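Local structure of alkylhalidase CmlS (Streptomyces venezuelae, 3I3L) at residues E128-D131 against K132-D136; R261-G264 against A265-Y269; G349-K352 against D353-A357. The protein is a flavin-dependent halogenase of chloramphenicol biosynthesis that carries its FAD through a covalent flavin-aspartate bond. One frame throughout, in Å; residues are numbered along the deposited sequence.

Contact 1 of 3, residues E128-D131 against K132-D136; sequences EEFD and KLLLD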
loop_
_atom_site.group_PDB
_atom_site.type_symbol
_atom_site.label_atom_id
_atom_site.label_comp_id
_atom_site.label_asym_id
_atom_site.label_seq_id
_atom_site.Cartn_x
_atom_site.Cartn_y
_atom_site.Cartn_z
ATOM N N GLU A 128 13.799 5.105 -13.482
ATOM C CA GLU A 128 14.743 4.502 -14.424
ATOM C C GLU A 128 16.055 4.125 -13.701
ATOM O O GLU A 128 16.677 3.118 -14.018
ATOM C CB GLU A 128 14.995 5.438 -15.613
ATOM C CG GLU A 128 15.635 6.758 -15.242
ATOM C CD GLU A 128 15.315 7.874 -16.258
ATOM O OE1 GLU A 128 16.145 8.113 -17.164
ATOM O OE2 GLU A 128 14.256 8.529 -16.160
ATOM N N GLU A 129 16.426 4.903 -12.683
ATOM C CA GLU A 129 17.680 4.659 -11.971
ATOM C C GLU A 129 17.497 3.685 -10.839
ATOM O O GLU A 129 18.250 2.732 -10.702
ATOM C CB GLU A 129 18.306 5.986 -11.477
ATOM C CG GLU A 129 18.775 6.879 -12.615
ATOM C CD GLU A 129 19.265 8.272 -12.145
ATOM O OE1 GLU A 129 19.087 8.683 -10.962
ATOM O OE2 GLU A 129 19.810 8.985 -13.000
ATOM N N PHE A 130 16.444 3.884 -10.061
ATOM C CA PHE A 130 16.094 2.983 -8.982
ATOM C C PHE A 130 15.806 1.556 -9.468
ATOM O O PHE A 130 16.286 0.584 -8.910
ATOM C CB PHE A 130 14.869 3.538 -8.239
ATOM C CG PHE A 130 14.375 2.651 -7.134
ATOM C CD1 PHE A 130 15.059 2.573 -5.954
ATOM C CD2 PHE A 130 13.215 1.903 -7.298
ATOM C CE1 PHE A 130 14.601 1.733 -4.887
ATOM C CE2 PHE A 130 12.707 1.097 -6.283
ATOM C CZ PHE A 130 13.403 0.994 -5.041
ATOM N N ASP A 131 14.987 1.422 -10.485
ATOM C CA ASP A 131 14.666 0.077 -11.005
ATOM C C ASP A 131 15.955 -0.637 -11.523
ATOM O O ASP A 131 16.116 -1.836 -11.354
ATOM C CB ASP A 131 13.643 0.162 -12.124
ATOM C CG ASP A 131 12.230 0.553 -11.622
ATOM O OD1 ASP A 131 12.056 0.901 -10.446
ATOM O OD2 ASP A 131 11.274 0.484 -12.419
ATOM N N LYS A 132 16.863 0.119 -12.131
ATOM C CA LYS A 132 18.076 -0.467 -12.673
ATOM C C LYS A 132 19.055 -0.884 -11.579
ATOM O O LYS A 132 19.821 -1.815 -11.751
ATOM C CB LYS A 132 18.751 0.483 -13.661
ATOM C CG LYS A 132 20.116 -0.011 -14.129
ATOM C CD LYS A 132 20.656 0.833 -15.297
ATOM C CE LYS A 132 22.190 0.671 -15.412
ATOM N NZ LYS A 132 22.536 -0.634 -16.004
ATOM N N LEU A 133 19.010 -0.195 -10.455
ATOM C CA LEU A 133 19.858 -0.498 -9.311
ATOM C C LEU A 133 19.468 -1.863 -8.688
ATOM O O LEU A 133 20.318 -2.672 -8.403
ATOM C CB LEU A 133 19.748 0.642 -8.284
ATOM C CG LEU A 133 20.495 0.788 -6.949
ATOM C CD1 LEU A 133 20.013 -0.163 -5.904
ATOM C CD2 LEU A 133 22.002 0.658 -7.120
ATOM N N LEU A 134 18.173 -2.104 -8.516
ATOM C CA LEU A 134 17.661 -3.378 -8.063
ATOM C C LEU A 134 18.001 -4.512 -8.998
ATOM O O LEU A 134 18.392 -5.616 -8.554
ATOM C CB LEU A 134 16.148 -3.324 -7.939
ATOM C CG LEU A 134 15.531 -2.331 -6.957
ATOM C CD1 LEU A 134 14.017 -2.672 -6.726
ATOM C CD2 LEU A 134 16.249 -2.350 -5.622
ATOM N N LEU A 135 17.851 -4.266 -10.283
ATOM C CA LEU A 135 18.048 -5.320 -11.241
ATOM C C LEU A 135 19.540 -5.728 -11.332
ATOM O O LEU A 135 19.856 -6.900 -11.436
ATOM C CB LEU A 135 17.476 -4.918 -12.621
ATOM C CG LEU A 135 17.272 -6.114 -13.574
ATOM C CD1 LEU A 135 16.381 -7.233 -12.885
ATOM C CD2 LEU A 135 16.667 -5.667 -14.896
ATOM N N ASP A 136 20.428 -4.739 -11.322
ATOM C CA ASP A 136 21.870 -4.946 -11.308
ATOM C C ASP A 136 22.287 -5.619 -10.024
ATOM O O ASP A 136 23.147 -6.465 -10.020
ATOM C CB ASP A 136 22.588 -3.593 -11.455
ATOM C CG ASP A 136 22.500 -3.048 -12.850
ATOM O OD1 ASP A 136 21.969 -3.735 -13.737
ATOM O OD2 ASP A 136 22.945 -1.897 -13.081
#
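Phe130, with CG anti to the backbone N (chi1 177°), and Leu134, with CG anti to its carbonyl carbon (chi1 -61°), send their side chains to the same flank of the helix, and CG of the leucine comes over one face of the ring. The nearest carbons are Phe130 CE2 and Leu134 CD1, 4.0 Å apart, so a methyl group and the far rim of the ring make the i, i+4 apolar contact. Beneath them runs ordinary helical hydrogen bonding. Leu133 N donates to Glu129 O at 3.0 Å and Leu135 N to Asp131 O at 3.2 Å, while the bond from Leu134 N to Phe130 O is weak. On the outer side Lys132 reaches along the helix to Asp136: its chain is extended as far as CE and bends only at the last torsion, and Lys132 NZ forms a salt bridge with Asp136 OD2 at 3.2 Å, using the syn lone pair of the carboxylate. A long, flexible base suits this partly exposed flank, while large apolar residues suit the buried one, where Leu74 of helix 68-76 packs on both Phe130 and Leu134. Asp131 is a buried acid whose charge is met outside the segment: OD1 pairs with Arg127 and OD2 with Arg59, both FAD-binding residues. Two such partners probably fix the rotation of the carboxylate and favour its ionised form. Its side chain comes within about 4 Å of the bound FAD, and Asp131 probably acts as a second-shell residue that positions Arg127 and Arg59, on an amphipathic helix beside the FAD site of an FAD-binding domain.

Contact 2 of 3, residues R261-G264 against A265-Y269; sequences REQG and ADAFY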
loop_
_atom_site.group_PDB
_atom_site.type_symbol
_atom_site.label_atom_id
_atom_site.label_comp_id
_atom_site.label_asym_id
_atom_site.label_seq_id
_atom_site.Cartn_x
_atom_site.Cartn_y
_atom_site.Cartn_z
ATOM N N ARG A 261 -7.137 13.961 -26.433
ATOM C CA ARG A 261 -7.079 13.420 -27.793
ATOM C C ARG A 261 -7.217 14.580 -28.753
ATOM O O ARG A 261 -6.395 14.780 -29.652
ATOM C CB ARG A 261 -8.228 12.425 -28.053
ATOM C CG ARG A 261 -7.817 10.975 -28.338
ATOM C CD ARG A 261 -7.883 10.602 -29.831
ATOM N NE ARG A 261 -9.002 9.697 -30.096
ATOM C CZ ARG A 261 -8.953 8.587 -30.849
ATOM N NH1 ARG A 261 -7.823 8.222 -31.450
ATOM N NH2 ARG A 261 -10.031 7.809 -30.991
ATOM N N GLU A 262 -8.257 15.360 -28.518
ATOM C CA GLU A 262 -8.639 16.416 -29.412
ATOM C C GLU A 262 -7.659 17.589 -29.356
ATOM O O GLU A 262 -7.215 18.048 -30.406
ATOM C CB GLU A 262 -10.037 16.912 -29.030
ATOM C CG GLU A 262 -11.008 16.929 -30.191
ATOM C CD GLU A 262 -11.983 18.097 -30.117
ATOM O OE1 GLU A 262 -12.185 18.654 -28.998
ATOM O OE2 GLU A 262 -12.549 18.445 -31.188
ATOM N N GLN A 263 -7.319 18.067 -28.155
ATOM C CA GLN A 263 -6.587 19.333 -28.045
ATOM C C GLN A 263 -5.077 19.182 -27.818
ATOM O O GLN A 263 -4.347 20.169 -27.770
ATOM C CB GLN A 263 -7.284 20.252 -27.014
ATOM C CG GLN A 263 -6.637 20.380 -25.602
ATOM C CD GLN A 263 -7.538 21.167 -24.608
ATOM O OE1 GLN A 263 -7.065 21.696 -23.580
ATOM N NE2 GLN A 263 -8.854 21.234 -24.917
ATOM N N GLY A 264 -4.608 17.935 -27.683
ATOM C CA GLY A 264 -3.181 17.651 -27.400
ATOM C C GLY A 264 -2.813 17.746 -25.916
ATOM O O GLY A 264 -3.296 18.632 -25.200
ATOM N N ALA A 265 -1.945 16.838 -25.465
ATOM C CA ALA A 265 -1.578 16.727 -24.036
ATOM C C ALA A 265 -0.958 18.030 -23.483
ATOM O O ALA A 265 -1.185 18.400 -22.318
ATOM C CB ALA A 265 -0.625 15.511 -23.813
ATOM N N ASP A 266 -0.211 18.742 -24.324
ATOM C CA ASP A 266 0.515 19.959 -23.883
ATOM C C ASP A 266 -0.425 21.060 -23.495
ATOM O O ASP A 266 -0.278 21.648 -22.431
ATOM C CB ASP A 266 1.457 20.462 -24.975
ATOM C CG ASP A 266 2.576 19.490 -25.257
ATOM O OD1 ASP A 266 3.550 19.439 -24.466
ATOM O OD2 ASP A 266 2.468 18.764 -26.268
ATOM N N ALA A 267 -1.419 21.308 -24.354
ATOM C CA ALA A 267 -2.419 22.309 -24.099
ATOM C C ALA A 267 -3.301 21.879 -22.921
ATOM O O ALA A 267 -3.585 22.689 -22.047
ATOM C CB ALA A 267 -3.290 22.554 -25.405
ATOM N N PHE A 268 -3.726 20.609 -22.893
ATOM C CA PHE A 268 -4.510 20.130 -21.752
ATOM C C PHE A 268 -3.768 20.288 -20.404
ATOM O O PHE A 268 -4.351 20.673 -19.395
ATOM C CB PHE A 268 -4.988 18.684 -21.949
ATOM C CG PHE A 268 -5.884 18.198 -20.821
ATOM C CD1 PHE A 268 -7.247 18.468 -20.835
ATOM C CD2 PHE A 268 -5.345 17.527 -19.716
ATOM C CE1 PHE A 268 -8.077 18.040 -19.799
ATOM C CE2 PHE A 268 -6.121 17.120 -18.691
ATOM C CZ PHE A 268 -7.508 17.346 -18.705
ATOM N N TYR A 269 -2.474 20.036 -20.423
ATOM C CA TYR A 269 -1.682 20.033 -19.224
ATOM C C TYR A 269 -1.569 21.411 -18.602
ATOM O O TYR A 269 -1.855 21.608 -17.397
ATOM C CB TYR A 269 -0.297 19.402 -19.507
ATOM C CG TYR A 269 0.616 19.371 -18.332
ATOM C CD1 TYR A 269 0.392 18.496 -17.247
ATOM C CD2 TYR A 269 1.701 20.226 -18.268
ATOM C CE1 TYR A 269 1.278 18.484 -16.113
ATOM C CE2 TYR A 269 2.590 20.218 -17.179
ATOM C CZ TYR A 269 2.364 19.338 -16.103
ATOM O OH TYR A 269 3.241 19.356 -15.028
#
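This is a local contact at a helix-to-helix junction on the protein surface, where helix 257-263 ends and helix 265-273 begins with a single residue between them. Gly264 is that residue, and it serves as the N-cap of the second helix. Its positive phi (83°) is readily adopted by glycine and costly for residues with a side chain, which explains the residue type at a point where the chain must turn at once. Having turned, Gly264 presents its carbonyl to the new helix: Phe268 N donates to Gly264 O at 3.1 Å, nearly straight at 173°, and approaches almost in line with the C=O bond. The next bond of the series, Tyr269 N to Ala265 O at 2.8 Å, continues the helix. Gln263, the last residue of the first helix, lies against the start of the second. Its chain is extended beyond CG, and the amide oxygen Gln263 OE1 comes within 3.5 Å of Phe268 CA, while Gln263 CG rests 4.0 Å from Ala267 CB. The methyl of Ala267 also faces the backbone, its CB 3.5 Å from Gln263 O; a small residue fits well where two helix ends are this near. Gln263 is itself exposed, as a polar side chain suits. Phe268 turns its ring inward, CG anti to the backbone N (chi1 -176°), to pack on Glu259 and Val260 of helix 257-263. Ala265 and Tyr269 rest on Val292 of strand 287-302, and Tyr269 also touches strand 203-213 and bonds through OH to Val248 O, so the second helix lies against the sheet.

Contact 3 of 3, residues G349-K352 against D353-A357; sequences GDEK and DAVHA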
loop_
_atom_site.group_PDB
_atom_site.type_symbol
_atom_site.label_atom_id
_atom_site.label_comp_id
_atom_site.label_asym_id
_atom_site.label_seq_id
_atom_site.Cartn_x
_atom_site.Cartn_y
_atom_site.Cartn_z
ATOM N N GLY A 349 4.642 -29.638 0.100
ATOM C CA GLY A 349 3.751 -29.599 -1.048
ATOM C C GLY A 349 2.311 -29.905 -0.667
ATOM O O GLY A 349 1.395 -29.610 -1.442
ATOM N N ASP A 350 2.095 -30.523 0.495
ATOM C CA ASP A 350 0.739 -30.731 1.013
ATOM C C ASP A 350 0.032 -29.402 1.435
ATOM O O ASP A 350 -1.147 -29.400 1.720
ATOM C CB ASP A 350 0.768 -31.695 2.247
ATOM C CG ASP A 350 1.780 -31.271 3.285
ATOM O OD1 ASP A 350 2.948 -30.994 2.937
ATOM O OD2 ASP A 350 1.437 -31.220 4.479
ATOM N N GLU A 351 0.783 -28.327 1.582
ATOM C CA GLU A 351 0.240 -27.072 2.101
ATOM C C GLU A 351 -0.135 -26.157 0.915
ATOM O O GLU A 351 -0.454 -24.994 1.117
ATOM C CB GLU A 351 1.300 -26.374 2.991
ATOM C CG GLU A 351 1.534 -27.080 4.360
ATOM C CD GLU A 351 2.550 -26.372 5.218
ATOM O OE1 GLU A 351 2.689 -25.136 5.085
ATOM O OE2 GLU A 351 3.268 -27.043 6.010
ATOM N N LYS A 352 -0.055 -26.684 -0.310
ATOM C CA LYS A 352 -0.266 -25.901 -1.504
ATOM C C LYS A 352 -1.478 -25.005 -1.447
ATOM O O LYS A 352 -1.361 -23.811 -1.688
ATOM C CB LYS A 352 -0.387 -26.767 -2.739
ATOM C CG LYS A 352 -0.797 -25.924 -3.971
ATOM C CD LYS A 352 -1.458 -26.785 -5.063
ATOM C CE LYS A 352 -1.775 -25.923 -6.311
ATOM N NZ LYS A 352 -2.404 -26.732 -7.473
ATOM N N ASP A 353 -2.626 -25.587 -1.136
ATOM C CA ASP A 353 -3.896 -24.893 -1.135
ATOM C C ASP A 353 -3.953 -23.818 -0.078
ATOM O O ASP A 353 -4.361 -22.683 -0.347
ATOM C CB ASP A 353 -5.059 -25.880 -0.927
ATOM C CG ASP A 353 -5.343 -26.732 -2.202
ATOM O OD1 ASP A 353 -4.996 -26.334 -3.332
ATOM O OD2 ASP A 353 -5.952 -27.806 -2.075
ATOM N N ALA A 354 -3.504 -24.170 1.113
ATOM C CA ALA A 354 -3.504 -23.260 2.227
ATOM C C ALA A 354 -2.593 -22.054 1.918
ATOM O O ALA A 354 -2.905 -20.931 2.272
ATOM C CB ALA A 354 -3.041 -23.995 3.486
ATOM N N VAL A 355 -1.470 -22.301 1.254
ATOM C CA VAL A 355 -0.518 -21.204 1.005
ATOM C C VAL A 355 -1.100 -20.249 -0.046
ATOM O O VAL A 355 -0.935 -19.053 0.061
ATOM C CB VAL A 355 0.893 -21.733 0.547
ATOM C CG1 VAL A 355 1.710 -20.649 -0.110
ATOM C CG2 VAL A 355 1.713 -22.316 1.764
ATOM N N HIS A 356 -1.726 -20.794 -1.087
ATOM C CA HIS A 356 -2.321 -19.942 -2.081
ATOM C C HIS A 356 -3.504 -19.157 -1.454
ATOM O O HIS A 356 -3.682 -17.997 -1.763
ATOM C CB HIS A 356 -2.833 -20.785 -3.240
ATOM C CG HIS A 356 -1.814 -21.028 -4.293
ATOM N ND1 HIS A 356 -1.164 -20.002 -4.943
ATOM C CD2 HIS A 356 -1.385 -22.172 -4.880
ATOM C CE1 HIS A 356 -0.356 -20.497 -5.865
ATOM N NE2 HIS A 356 -0.431 -21.809 -5.820
ATOM N N ALA A 357 -4.303 -19.816 -0.622
ATOM C CA ALA A 357 -5.403 -19.153 0.032
ATOM C C ALA A 357 -4.881 -18.027 0.911
ATOM O O ALA A 357 -5.497 -16.997 0.978
ATOM C CB ALA A 357 -6.295 -20.164 0.837
#
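The first turn of the long helix 352-382 forms this local contact; Glu351, which ends the 3-10 turn 349-351, is at the N-cap position. Lys352 and His356, one helical turn apart, are its main side-chain pair. With CG anti to the backbone N (chi1 173°) and the chain fully extended beyond, the lysine passes the imidazole with its aliphatic part: Lys352 CG lies 3.9 Å and Lys352 CE 4.0 Å from His356 CD2. The two side chains cross at a slant. Below them His356 N donates to Lys352 O at 3.1 Å. One residue earlier, Val355 N donates to Glu351 O at 2.9 Å, nearly along the C=O axis, and Val355 CG2 sits 3.5 Å from Glu351 O. A branched apolar residue suits that side, where helix 327-347 packs on it through Ala341, Arg344 and Ile345. Lys352 NZ forms a salt bridge with Asp308 OD1, and His356 NE2 is hydrogen-bonded to Asp308 O, so both side chains hold the same residue, while His356 ND1 pairs with Ser306 OG and the ring stacks with Phe311, which probably fixes the rotation of the ring. Replacing Lys352 by an alanine would probably leave the Asp308 carboxylate without this salt bridge and uncover the CD2 side of the imidazole. Chemically, then, the buried imidazole has both nitrogens satisfied, and the charges of Lys352 and Glu351 are each met by a mate, Asp308 for the lysine and Arg344 for the glutamate, whose OE1 also hydrogen-bonds with Tyr489 OH.

In the fold
Followed from the N terminus, the three contacts come in series: each is closed before the next opens, and none nests within or crosses another. Each is a single continuous stretch, so none closes a long loop. Contact 1 lies within helix 127-140, beside the FAD site and the helix 33-44 that follows the first strand. Contact 2 joins helix 257-263 to helix 265-273, which lies against the nine-stranded sheet, its centre about 32 Å from that of contact 1. Contact 3 starts helix 352-382, bringing helix 327-347, the region of Ser306 to Phe311 and strands 483-491 and 498-506 together. Contacts 2 and 3 lie on opposite sides of the chain's centre, about 50 Å apart between centres.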